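Local coordinates for trichothecene 15-O-acetyltransferase TRI3 (Fusarium sporotrichioides, PDB 3FOT), which transfers an acetyl group from acetyl-CoA to the C-15 oxygen of trichothecene intermediates such as 15-deacetylcalonectrin during T-2 toxin biosynthesis, at residues A[10-15]-A[406-411]; A[30-35]-A[97-102]; A[37-42]-A[412-417]; A[258-263]-A[418-423]. All blocks are in the same frame, centred on the assembly; numbering follows the deposited sequence.

Interaction 1: A[10-15]-A[406-411]; sequences PPLVPA and LQALGL
Leu12 and Leu411 mark where the two backbones come nearest, with their CA atoms 7.9 Å apart. One is an irregular N-terminal loop that enters a 3-10 turn at Pro14. The other is the first part of helix 406-423. No hydrogen bond joins the two segments, and the gap is spanned essentially by one side chain.

Leu12 points at the helix. Its CG is anti to the carbonyl carbon (chi1 -42°), which directs both methyls at the helix surface. CD2 rests 3.8 Å from Leu411 CB. CD1 reaches back to the preceding turn, 3.5 Å from the backbone oxygen Ala408 O, a van der Waals contact, with the methyl Ala408 CB farther off at 4.4 Å; it still grazes Leu411 CB at 4.1 Å. Leu411 turns its CB toward the loop, and that CB is the atom met. Beyond it the chains of Leu411 and Leu12 cross at about a right angle. Ala408 is in turn packed against Phe248 of helix 246-264.

This is plain apolar packing of the N-terminal loop on the first turns of the helix that, further along, carries the substrate-binding His414 of this BAHD-superfamily acyltransferase.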
loop_
_atom_site.group_PDB
_atom_site.type_symbol
_atom_site.label_atom_id
_atom_site.label_comp_id
_atom_site.label_asym_id
_atom_site.label_seq_id
_atom_site.Cartn_x
_atom_site.Cartn_y
_atom_site.Cartn_z
ATOM N N PRO A 10 -0.872 11.684 -24.371
ATOM C CA PRO A 10 -2.243 11.260 -24.694
ATOM C C PRO A 10 -3.254 11.679 -23.622
ATOM O O PRO A 10 -2.917 11.674 -22.436
ATOM C CB PRO A 10 -2.143 9.728 -24.759
ATOM C CG PRO A 10 -0.696 9.429 -24.933
ATOM C CD PRO A 10 0.054 10.542 -24.257
ATOM N N PRO A 11 -4.479 12.070 -24.028
ATOM C CA PRO A 11 -5.520 12.452 -23.054
ATOM C C PRO A 11 -6.300 11.270 -22.453
ATOM O O PRO A 11 -6.170 10.139 -22.928
ATOM C CB PRO A 11 -6.474 13.313 -23.897
ATOM C CG PRO A 11 -6.356 12.737 -25.289
ATOM C CD PRO A 11 -4.942 12.213 -25.425
ATOM N N LEU A 12 -7.089 11.543 -21.412
ATOM C CA LEU A 12 -8.202 10.670 -21.018
ATOM C C LEU A 12 -9.440 11.223 -21.708
ATOM O O LEU A 12 -9.627 12.440 -21.657
ATOM C CB LEU A 12 -8.471 10.740 -19.513
ATOM C CG LEU A 12 -7.389 10.769 -18.441
ATOM C CD1 LEU A 12 -7.951 11.404 -17.186
ATOM C CD2 LEU A 12 -6.871 9.372 -18.176
ATOM N N VAL A 13 -10.328 10.416 -22.308
ATOM C CA VAL A 13 -10.333 8.942 -22.411
ATOM C C VAL A 13 -11.384 8.188 -21.556
ATOM O O VAL A 13 -11.409 6.964 -21.586
ATOM C CB VAL A 13 -8.950 8.361 -22.196
ATOM N N PRO A 14 -12.295 8.899 -20.856
ATOM C CA PRO A 14 -13.098 8.217 -19.823
ATOM C C PRO A 14 -13.809 6.948 -20.293
ATOM O O PRO A 14 -13.809 5.944 -19.577
ATOM C CB PRO A 14 -14.142 9.270 -19.432
ATOM C CG PRO A 14 -13.526 10.552 -19.777
ATOM C CD PRO A 14 -12.686 10.312 -20.987
ATOM N N ALA A 15 -14.418 7.001 -21.480
ATOM C CA ALA A 15 -15.176 5.878 -22.033
ATOM C C ALA A 15 -14.353 4.603 -22.038
ATOM O O ALA A 15 -14.858 3.528 -21.686
ATOM C CB ALA A 15 -15.657 6.207 -23.452
ATOM N N LEU A 406 -6.286 17.426 -9.950
ATOM C CA LEU A 406 -5.142 16.551 -9.595
ATOM C C LEU A 406 -5.389 15.062 -9.844
ATOM O O LEU A 406 -4.503 14.371 -10.372
ATOM C CB LEU A 406 -4.618 16.808 -8.172
ATOM C CG LEU A 406 -3.206 16.215 -7.988
ATOM C CD1 LEU A 406 -2.138 16.944 -8.821
ATOM C CD2 LEU A 406 -2.820 16.150 -6.502
ATOM N N GLN A 407 -6.582 14.555 -9.506
ATOM C CA GLN A 407 -6.834 13.121 -9.748
ATOM C C GLN A 407 -6.820 12.806 -11.236
ATOM O O GLN A 407 -6.230 11.806 -11.651
ATOM C CB GLN A 407 -8.100 12.595 -9.059
ATOM C CG GLN A 407 -8.322 11.077 -9.256
ATOM C CD GLN A 407 -7.156 10.203 -8.742
ATOM O OE1 GLN A 407 -6.505 10.531 -7.754
ATOM N NE2 GLN A 407 -6.908 9.088 -9.423
ATOM N N ALA A 408 -7.432 13.674 -12.046
ATOM C CA ALA A 408 -7.371 13.493 -13.500
ATOM C C ALA A 408 -5.924 13.483 -14.014
ATOM O O ALA A 408 -5.580 12.721 -14.925
ATOM C CB ALA A 408 -8.195 14.598 -14.228
ATOM N N LEU A 409 -5.089 14.335 -13.427
ATOM C CA LEU A 409 -3.678 14.444 -13.823
ATOM C C LEU A 409 -2.947 13.148 -13.484
ATOM O O LEU A 409 -2.149 12.679 -14.272
ATOM C CB LEU A 409 -3.002 15.642 -13.141
ATOM C CG LEU A 409 -1.494 15.868 -13.319
ATOM C CD1 LEU A 409 -1.107 17.368 -13.304
ATOM C CD2 LEU A 409 -0.728 15.142 -12.197
ATOM N N GLY A 410 -3.215 12.607 -12.295
ATOM C CA GLY A 410 -2.616 11.327 -11.868
ATOM C C GLY A 410 -2.884 10.232 -12.877
ATOM O O GLY A 410 -1.978 9.519 -13.289
ATOM N N LEU A 411 -4.140 10.096 -13.280
ATOM C CA LEU A 411 -4.526 9.040 -14.204
ATOM C C LEU A 411 -3.759 9.188 -15.513
ATOM O O LEU A 411 -3.227 8.227 -16.052
ATOM C CB LEU A 411 -6.041 9.067 -14.448
ATOM C CG LEU A 411 -6.920 8.838 -13.214
ATOM C CD1 LEU A 411 -8.388 8.979 -13.611
ATOM C CD2 LEU A 411 -6.650 7.480 -12.551
#

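Interaction 2: A[30-35]-A[97-102]; sequences QRRCVG and SWDDEV
Arg32 and Asp99 meet through a two-pronged salt bridge, the tight half of this contact. The guanidinium comes end-on, giving NH2 to Asp99 OD2 at 2.9 Å and NH1 to Asp99 OD1 at 3.0 Å. Both acceptors lie close to the guanidinium plane and the NH2 bond is nearly straight (175°). The carboxylate is tilted, its plane turned 31° from that of the guanidinium. OD2 is met on its syn side, whereas OD1 is met from above the carboxylate plane.

From the opposite face, the backbone N of Glu101 reaches the same Asp99 OD1 at 3.0 Å. This Asx turn fixes the carboxylate in the loop that joins strands 95-97 and 105-109, consecutive neighbours in a four-stranded antiparallel sheet. Strand 28-32 pairs with the far side of 105-109, so the bridge reaches across the edge of strand 105-109, which lies between them in the sheet. With CG anti to the backbone N, the Arg32 chain bends at chi2 and chi3 to get there. Its NH1 also donates to Pro103 O.

The looser, outer part belongs to exposed Glu101. Its carboxylate is stacked over one guanidinium face, the planes only 5° apart, with OE1 over the centre. The opposite charges probably attract, but NH1 is a long 3.9 Å from Glu101 OE1, and no N-H points at that oxygen.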
loop_
_atom_site.group_PDB
_atom_site.type_symbol
_atom_site.label_atom_id
_atom_site.label_comp_id
_atom_site.label_asym_id
_atom_site.label_seq_id
_atom_site.Cartn_x
_atom_site.Cartn_y
_atom_site.Cartn_z
ATOM N N GLN A 30 -15.871 -6.357 -17.555
ATOM C CA GLN A 30 -14.460 -6.087 -17.641
ATOM C C GLN A 30 -14.202 -4.600 -17.853
ATOM O O GLN A 30 -15.081 -3.862 -18.330
ATOM C CB GLN A 30 -13.788 -6.926 -18.732
ATOM C CG GLN A 30 -14.116 -6.510 -20.161
ATOM C CD GLN A 30 -13.458 -7.423 -21.204
ATOM O OE1 GLN A 30 -12.980 -8.515 -20.897
ATOM N NE2 GLN A 30 -13.454 -6.968 -22.441
ATOM N N ARG A 31 -13.009 -4.162 -17.481
ATOM C CA ARG A 31 -12.585 -2.798 -17.822
ATOM C C ARG A 31 -11.096 -2.716 -18.089
ATOM O O ARG A 31 -10.292 -3.469 -17.494
ATOM C CB ARG A 31 -13.004 -1.787 -16.750
ATOM C CG ARG A 31 -12.245 -1.925 -15.445
ATOM C CD ARG A 31 -12.771 -0.930 -14.395
ATOM N NE ARG A 31 -12.120 -1.166 -13.098
ATOM C CZ ARG A 31 -10.925 -0.676 -12.754
ATOM N NH1 ARG A 31 -10.424 -0.950 -11.551
ATOM N NH2 ARG A 31 -10.220 0.062 -13.621
ATOM N N ARG A 32 -10.725 -1.803 -18.992
ATOM C CA ARG A 32 -9.319 -1.476 -19.202
ATOM C C ARG A 32 -8.830 -0.676 -17.996
ATOM O O ARG A 32 -9.460 0.298 -17.591
ATOM C CB ARG A 32 -9.122 -0.690 -20.500
ATOM C CG ARG A 32 -7.667 -0.376 -20.821
ATOM C CD ARG A 32 -6.877 -1.591 -21.283
ATOM N NE ARG A 32 -7.516 -2.263 -22.423
ATOM C CZ ARG A 32 -6.952 -3.221 -23.149
ATOM N NH1 ARG A 32 -5.725 -3.669 -22.875
ATOM N NH2 ARG A 32 -7.628 -3.739 -24.165
ATOM N N CYS A 33 -7.714 -1.100 -17.406
ATOM C CA CYS A 33 -7.224 -0.426 -16.215
ATOM C C CYS A 33 -6.652 0.952 -16.584
ATOM O O CYS A 33 -6.419 1.235 -17.780
ATOM C CB CYS A 33 -6.211 -1.312 -15.467
ATOM S SG CYS A 33 -4.520 -1.201 -16.053
ATOM N N VAL A 34 -6.461 1.808 -15.568
ATOM C CA VAL A 34 -6.157 3.232 -15.809
ATOM C C VAL A 34 -5.216 3.770 -14.745
ATOM O O VAL A 34 -5.249 3.319 -13.597
ATOM C CB VAL A 34 -7.462 4.099 -15.886
ATOM C CG1 VAL A 34 -8.263 4.086 -14.564
ATOM C CG2 VAL A 34 -7.139 5.564 -16.304
ATOM N N GLY A 35 -4.343 4.696 -15.145
ATOM C CA GLY A 35 -3.514 5.397 -14.183
ATOM C C GLY A 35 -2.555 4.452 -13.499
ATOM O O GLY A 35 -1.897 3.644 -14.154
ATOM N N SER A 97 -6.069 -9.972 -17.110
ATOM C CA SER A 97 -5.614 -10.498 -18.399
ATOM C C SER A 97 -4.967 -9.387 -19.195
ATOM O O SER A 97 -5.063 -8.201 -18.840
ATOM C CB SER A 97 -6.779 -11.081 -19.215
ATOM O OG SER A 97 -7.773 -10.129 -19.527
ATOM N N TRP A 98 -4.326 -9.772 -20.295
ATOM C CA TRP A 98 -3.696 -8.786 -21.125
ATOM C C TRP A 98 -3.969 -9.089 -22.582
ATOM O O TRP A 98 -4.122 -10.261 -22.975
ATOM C CB TRP A 98 -2.182 -8.783 -20.941
ATOM C CG TRP A 98 -1.731 -8.347 -19.593
ATOM C CD1 TRP A 98 -1.446 -7.069 -19.198
ATOM C CD2 TRP A 98 -1.545 -9.182 -18.441
ATOM N NE1 TRP A 98 -1.054 -7.063 -17.867
ATOM C CE2 TRP A 98 -1.116 -8.339 -17.380
ATOM C CE3 TRP A 98 -1.672 -10.565 -18.206
ATOM C CZ2 TRP A 98 -0.817 -8.831 -16.102
ATOM C CZ3 TRP A 98 -1.377 -11.056 -16.922
ATOM C CH2 TRP A 98 -0.969 -10.181 -15.887
ATOM N N ASP A 99 -3.980 -8.031 -23.375
ATOM C CA ASP A 99 -3.718 -8.201 -24.813
ATOM C C ASP A 99 -2.369 -7.586 -25.146
ATOM O O ASP A 99 -1.437 -7.642 -24.336
ATOM C CB ASP A 99 -4.864 -7.655 -25.669
ATOM C CG ASP A 99 -5.216 -6.220 -25.351
ATOM O OD1 ASP A 99 -4.360 -5.443 -24.851
ATOM O OD2 ASP A 99 -6.359 -5.861 -25.627
ATOM N N ASP A 100 -2.237 -6.983 -26.322
ATOM C CA ASP A 100 -0.932 -6.472 -26.712
ATOM C C ASP A 100 -0.657 -5.059 -26.194
ATOM O O ASP A 100 0.485 -4.578 -26.258
ATOM C CB ASP A 100 -0.758 -6.592 -28.225
ATOM C CG ASP A 100 -0.786 -8.048 -28.686
ATOM O OD1 ASP A 100 -0.095 -8.904 -28.081
ATOM O OD2 ASP A 100 -1.507 -8.350 -29.642
ATOM N N GLU A 101 -1.686 -4.419 -25.646
ATOM C CA GLU A 101 -1.543 -3.075 -25.090
ATOM C C GLU A 101 -0.840 -3.127 -23.741
ATOM O O GLU A 101 -0.760 -4.174 -23.099
ATOM C CB GLU A 101 -2.892 -2.393 -24.948
ATOM C CG GLU A 101 -3.717 -2.337 -26.241
ATOM C CD GLU A 101 -4.935 -1.441 -26.117
ATOM O OE1 GLU A 101 -4.990 -0.619 -25.166
ATOM O OE2 GLU A 101 -5.836 -1.548 -26.984
ATOM N N VAL A 102 -0.298 -1.986 -23.339
ATOM C CA VAL A 102 0.324 -1.853 -22.025
ATOM C C VAL A 102 -0.659 -2.037 -20.835
ATOM O O VAL A 102 -0.357 -2.811 -19.909
ATOM C CB VAL A 102 1.088 -0.504 -21.926
ATOM C CG1 VAL A 102 1.357 -0.117 -20.479
ATOM C CG2 VAL A 102 2.396 -0.573 -22.733
#

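Interaction 3: A[37-42]-A[412-417]; sequences EAIVGL and RVHNFE
Ile39 makes the main apolar contact, pushing its side chain between His414 and Glu417, which lie one turn apart on the facing helix. The end methyl CD1 is 3.9 Å from His414 CD2, reaching the imidazole obliquely, and 3.7 Å from Glu417 CD. Having CG1 anti to the carbonyl carbon (chi1 -63°) and an extended chi2 sends CD1 out to this double contact. Behind it, CG1 rests 3.7 Å from the backbone oxygen His414 O.

The helices run nearly parallel: the short axes approach to 8.2 Å at 21°. Their backbones come nearest at Ala38 and Asn415, whose CA atoms are 6.2 Å apart, with Ala38 CB 4.2 Å from Asn415 OD1. This pairs helix 36-41 with the middle of helix 406-423, beside His414, which binds 15-deacetylcalonectrin.

Polar groups do not hydrogen-bond across the two segments; their strongest partners lie elsewhere. Asn415 OD1 accepts from Gly35 N just before helix 36-41 and so ties the helices together at one step removed. Glu417, extended over the Ile39 methyl, has OE1 hydrogen-bonded to Tyr255 OH. The same oxygen lies in the plane of the His414 ring, at its edge, 3.3 Å from His414 CD2.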
loop_
_atom_site.group_PDB
_atom_site.type_symbol
_atom_site.label_atom_id
_atom_site.label_comp_id
_atom_site.label_asym_id
_atom_site.label_seq_id
_atom_site.Cartn_x
_atom_site.Cartn_y
_atom_site.Cartn_z
ATOM N N GLU A 37 -2.955 1.879 -11.901
ATOM C CA GLU A 37 -3.218 0.454 -12.229
ATOM C C GLU A 37 -2.337 -0.053 -13.354
ATOM O O GLU A 37 -1.844 -1.162 -13.291
ATOM C CB GLU A 37 -4.698 0.250 -12.596
ATOM C CG GLU A 37 -5.661 0.448 -11.434
ATOM C CD GLU A 37 -7.126 0.437 -11.865
ATOM O OE1 GLU A 37 -7.389 0.600 -13.084
ATOM O OE2 GLU A 37 -8.000 0.306 -10.985
ATOM N N ALA A 38 -2.149 0.769 -14.384
ATOM C CA ALA A 38 -1.390 0.383 -15.569
ATOM C C ALA A 38 0.081 0.151 -15.230
ATOM O O ALA A 38 0.740 -0.673 -15.861
ATOM C CB ALA A 38 -1.556 1.442 -16.656
ATOM N N ILE A 39 0.596 0.890 -14.243
ATOM C CA ILE A 39 1.969 0.690 -13.786
ATOM C C ILE A 39 2.111 -0.693 -13.143
ATOM O O ILE A 39 2.928 -1.519 -13.585
ATOM C CB ILE A 39 2.429 1.799 -12.773
ATOM C CG1 ILE A 39 2.439 3.171 -13.439
ATOM C CG2 ILE A 39 3.856 1.502 -12.306
ATOM C CD1 ILE A 39 2.611 4.342 -12.456
ATOM N N VAL A 40 1.302 -0.960 -12.115
ATOM C CA VAL A 40 1.429 -2.225 -11.388
ATOM C C VAL A 40 0.945 -3.428 -12.195
ATOM O O VAL A 40 1.343 -4.565 -11.910
ATOM C CB VAL A 40 0.752 -2.178 -9.977
ATOM C CG1 VAL A 40 1.349 -0.997 -9.152
ATOM C CG2 VAL A 40 -0.764 -1.994 -10.092
ATOM N N GLY A 41 0.064 -3.161 -13.161
ATOM C CA GLY A 41 -0.460 -4.167 -14.082
ATOM C C GLY A 41 0.412 -4.548 -15.274
ATOM O O GLY A 41 0.093 -5.520 -15.953
ATOM N N LEU A 42 1.501 -3.819 -15.546
ATOM C CA LEU A 42 2.398 -4.186 -16.675
ATOM C C LEU A 42 2.655 -5.686 -16.674
ATOM O O LEU A 42 3.124 -6.248 -15.686
ATOM C CB LEU A 42 3.729 -3.459 -16.628
ATOM C CG LEU A 42 3.717 -1.954 -16.854
ATOM C CD1 LEU A 42 5.112 -1.370 -16.576
ATOM C CD2 LEU A 42 3.298 -1.679 -18.288
ATOM N N ARG A 412 -3.685 10.417 -16.005
ATOM C CA ARG A 412 -3.030 10.680 -17.277
ATOM C C ARG A 412 -1.523 10.477 -17.226
ATOM O O ARG A 412 -0.931 9.846 -18.117
ATOM C CB ARG A 412 -3.381 12.125 -17.725
ATOM C CG ARG A 412 -3.000 12.406 -19.135
ATOM C CD ARG A 412 -3.488 13.785 -19.525
ATOM N NE ARG A 412 -3.098 14.126 -20.886
ATOM C CZ ARG A 412 -2.940 15.381 -21.322
ATOM N NH1 ARG A 412 -3.132 16.408 -20.506
ATOM N NH2 ARG A 412 -2.579 15.605 -22.574
ATOM N N VAL A 413 -0.881 11.018 -16.196
ATOM C CA VAL A 413 0.563 10.894 -16.091
ATOM C C VAL A 413 1.003 9.491 -15.712
ATOM O O VAL A 413 2.081 9.053 -16.128
ATOM C CB VAL A 413 1.230 11.939 -15.155
ATOM C CG1 VAL A 413 0.867 13.375 -15.622
ATOM C CG2 VAL A 413 0.860 11.727 -13.690
ATOM N N HIS A 414 0.187 8.796 -14.922
ATOM C CA HIS A 414 0.539 7.402 -14.607
ATOM C C HIS A 414 0.334 6.478 -15.821
ATOM O O HIS A 414 1.062 5.494 -15.991
ATOM C CB HIS A 414 -0.224 6.889 -13.378
ATOM C CG HIS A 414 0.237 7.469 -12.078
ATOM N ND1 HIS A 414 -0.598 7.594 -10.986
ATOM C CD2 HIS A 414 1.443 7.946 -11.685
ATOM C CE1 HIS A 414 0.075 8.118 -9.977
ATOM N NE2 HIS A 414 1.315 8.337 -10.373
ATOM N N ASN A 415 -0.642 6.781 -16.673
ATOM C CA ASN A 415 -0.696 6.078 -17.967
ATOM C C ASN A 415 0.644 6.232 -18.718
ATOM O O ASN A 415 1.215 5.267 -19.254
ATOM C CB ASN A 415 -1.822 6.607 -18.839
ATOM C CG ASN A 415 -3.190 6.081 -18.445
ATOM O OD1 ASN A 415 -3.328 5.102 -17.711
ATOM N ND2 ASN A 415 -4.226 6.736 -18.965
ATOM N N PHE A 416 1.149 7.457 -18.736
ATOM C CA PHE A 416 2.434 7.725 -19.376
ATOM C C PHE A 416 3.574 6.950 -18.694
ATOM O O PHE A 416 4.425 6.344 -19.352
ATOM C CB PHE A 416 2.723 9.225 -19.403
ATOM C CG PHE A 416 4.125 9.544 -19.834
ATOM C CD1 PHE A 416 4.446 9.601 -21.191
ATOM C CD2 PHE A 416 5.142 9.719 -18.886
ATOM C CE1 PHE A 416 5.775 9.865 -21.596
ATOM C CE2 PHE A 416 6.455 9.974 -19.279
ATOM C CZ PHE A 416 6.765 10.060 -20.643
ATOM N N GLU A 417 3.570 6.963 -17.366
ATOM C CA GLU A 417 4.609 6.297 -16.601
ATOM C C GLU A 417 4.666 4.780 -16.879
ATOM O O GLU A 417 5.757 4.190 -17.027
ATOM C CB GLU A 417 4.365 6.583 -15.124
ATOM C CG GLU A 417 5.469 6.133 -14.216
ATOM C CD GLU A 417 5.373 6.785 -12.849
ATOM O OE1 GLU A 417 4.610 7.772 -12.680
ATOM O OE2 GLU A 417 6.086 6.309 -11.950
#

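Interaction 4: A[258-263]-A[418-423]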
loop_
_atom_site.group_PDB
_atom_site.type_symbol
_atom_site.label_atom_id
_atom_site.label_comp_id
_atom_site.label_asym_id
_atom_site.label_seq_id
_atom_site.Cartn_x
_atom_site.Cartn_y
_atom_site.Cartn_z
ATOM N N ALA A 258 9.466 16.109 -14.691
ATOM C CA ALA A 258 10.067 15.763 -13.390
ATOM C C ALA A 258 10.312 14.260 -13.230
ATOM O O ALA A 258 11.347 13.834 -12.686
ATOM C CB ALA A 258 9.218 16.258 -12.252
ATOM N N LEU A 259 9.356 13.464 -13.707
ATOM C CA LEU A 259 9.476 12.017 -13.665
ATOM C C LEU A 259 10.696 11.533 -14.419
ATOM O O LEU A 259 11.519 10.782 -13.892
ATOM C CB LEU A 259 8.206 11.399 -14.253
ATOM C CG LEU A 259 8.144 9.885 -14.340
ATOM C CD1 LEU A 259 8.127 9.309 -12.914
ATOM C CD2 LEU A 259 6.893 9.494 -15.103
ATOM N N VAL A 260 10.813 11.968 -15.665
ATOM C CA VAL A 260 11.887 11.514 -16.525
ATOM C C VAL A 260 13.225 11.975 -15.978
ATOM O O VAL A 260 14.181 11.202 -15.979
ATOM C CB VAL A 260 11.679 11.959 -17.976
ATOM C CG1 VAL A 260 12.796 11.413 -18.893
ATOM C CG2 VAL A 260 10.326 11.442 -18.463
ATOM N N ALA A 261 13.288 13.218 -15.497
ATOM C CA ALA A 261 14.509 13.752 -14.897
ATOM C C ALA A 261 14.894 13.041 -13.609
ATOM O O ALA A 261 16.084 12.869 -13.340
ATOM C CB ALA A 261 14.413 15.263 -14.655
ATOM N N ASN A 262 13.899 12.656 -12.809
ATOM C CA ASN A 262 14.172 11.879 -11.597
ATOM C C ASN A 262 14.832 10.541 -11.934
ATOM O O ASN A 262 15.689 10.080 -11.188
ATOM C CB ASN A 262 12.921 11.675 -10.736
ATOM C CG ASN A 262 13.213 10.893 -9.445
ATOM O OD1 ASN A 262 14.046 11.299 -8.649
ATOM N ND2 ASN A 262 12.527 9.767 -9.251
ATOM N N TYR A 263 14.441 9.916 -13.044
ATOM C CA TYR A 263 15.090 8.660 -13.462
ATOM C C TYR A 263 16.589 8.861 -13.730
ATOM O O TYR A 263 17.399 7.964 -13.488
ATOM C CB TYR A 263 14.414 8.051 -14.703
ATOM C CG TYR A 263 13.040 7.445 -14.466
ATOM C CD1 TYR A 263 12.844 6.458 -13.504
ATOM C CD2 TYR A 263 11.936 7.843 -15.236
ATOM C CE1 TYR A 263 11.587 5.896 -13.292
ATOM C CE2 TYR A 263 10.672 7.285 -15.037
ATOM C CZ TYR A 263 10.502 6.313 -14.057
ATOM O OH TYR A 263 9.267 5.742 -13.835
ATOM N N ALA A 418 3.497 4.155 -16.977
ATOM C CA ALA A 418 3.404 2.729 -17.302
ATOM C C ALA A 418 4.030 2.419 -18.662
ATOM O O ALA A 418 4.817 1.463 -18.819
ATOM C CB ALA A 418 1.941 2.286 -17.267
ATOM N N SER A 419 3.717 3.267 -19.638
ATOM C CA SER A 419 4.286 3.139 -20.977
ATOM C C SER A 419 5.794 3.348 -20.979
ATOM O O SER A 419 6.535 2.596 -21.651
ATOM C CB SER A 419 3.618 4.152 -21.893
ATOM O OG SER A 419 2.395 3.621 -22.351
ATOM N N TYR A 420 6.254 4.335 -20.205
ATOM C CA TYR A 420 7.702 4.599 -20.040
ATOM C C TYR A 420 8.407 3.377 -19.440
ATOM O O TYR A 420 9.470 2.939 -19.921
ATOM C CB TYR A 420 7.946 5.835 -19.159
ATOM C CG TYR A 420 9.394 6.271 -19.112
ATOM C CD1 TYR A 420 9.872 7.254 -19.979
ATOM C CD2 TYR A 420 10.289 5.697 -18.211
ATOM C CE1 TYR A 420 11.207 7.651 -19.947
ATOM C CE2 TYR A 420 11.626 6.076 -18.172
ATOM C CZ TYR A 420 12.075 7.065 -19.038
ATOM O OH TYR A 420 13.394 7.433 -18.988
ATOM N N LEU A 421 7.812 2.805 -18.397
ATOM C CA LEU A 421 8.429 1.662 -17.726
ATOM C C LEU A 421 8.424 0.388 -18.557
ATOM O O LEU A 421 9.310 -0.461 -18.401
ATOM C CB LEU A 421 7.772 1.402 -16.375
ATOM C CG LEU A 421 8.068 2.501 -15.357
ATOM C CD1 LEU A 421 7.066 2.350 -14.206
ATOM C CD2 LEU A 421 9.513 2.449 -14.872
ATOM N N HIS A 422 7.430 0.254 -19.423
ATOM C CA HIS A 422 7.397 -0.851 -20.364
ATOM C C HIS A 422 8.548 -0.688 -21.359
ATOM O O HIS A 422 9.254 -1.661 -21.680
ATOM C CB HIS A 422 6.054 -0.926 -21.106
ATOM C CG HIS A 422 6.011 -2.014 -22.133
ATOM N ND1 HIS A 422 6.232 -3.340 -21.820
ATOM C CD2 HIS A 422 5.827 -1.969 -23.473
ATOM C CE1 HIS A 422 6.166 -4.069 -22.922
ATOM N NE2 HIS A 422 5.920 -3.260 -23.940
ATOM N N ALA A 423 8.742 0.542 -21.831
ATOM C CA ALA A 423 9.779 0.813 -22.837
ATOM C C ALA A 423 11.180 0.780 -22.239
ATOM O O ALA A 423 12.155 0.477 -22.935
ATOM C CB ALA A 423 9.518 2.128 -23.530
#
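Tyr263 and Tyr420 fill the space between two helices set too far apart for their backbones to touch. This is near-parallel packing of two helix ends through large side chains, in a BAHD-superfamily acyltransferase: the ends of helices 246-264 and 406-423 run in roughly the same direction, their short axes crossing at -31° and no nearer than 12.1 Å. No hydrogen bond spans the two segments, so the fit of large side chains makes the contact.

The Tyr420 ring is the main bump. With CG anti to the backbone N (chi1 -172°), it projects across to the other helix and lies against the groove formed by Val260 and Tyr263, one turn apart. Both meet it from the same side of its plane. At one edge its CE1 is 4.2 Å from Val260 CG2, and the phenol oxygen Tyr420 OH lies 4.0 Å from the other Val260 methyl, CG1. At the CE2 edge is Tyr263, coming the opposite way.

The two rings slide past one another with their planes parallel to within 1°. They are slid so far that they barely overlap, the centroids 4.9 Å apart, so this is edge-by-edge packing more than a stack: Tyr263 CD2 comes to 3.4 Å from Tyr420 CE2.

Tyr263 is a bump in its turn. It reaches past Tyr420 toward Leu421, the next residue along, and the two side chains cross almost squarely. Beyond the pair, Phe428 meets the Tyr263 ring edge-to-face and Pro427 touches both Tyr263 and Leu421. At the far end of the phenol, Tyr263 OH rests 3.5 Å from the methyl Leu421 CD2.

Overall arrangement
Helix 406-423 threads through interactions 1, 3 and 4, which follow one another along it. The centres of interactions 1 and 3 are about 11 Å apart. Those of interactions 3 and 4 are about 10 Å apart, while interactions 1 and 4 do not touch. Interaction 2 joins from the side. Arg31 NH1 forms a salt bridge with Glu37 OE2 (2.8 Å), and Trp98 NE1 probably hydrogen-bonds to Gly41 O (2.7 Å), tying it to interaction 3. Interactions 1 and 3 are linked by Pro10 O and Arg412 NE, 2.9 Å apart. The substrate-binding His414 belongs to interaction 3; the side chains of Leu411 and Leu421 lie about 6 and 8 Å from its own.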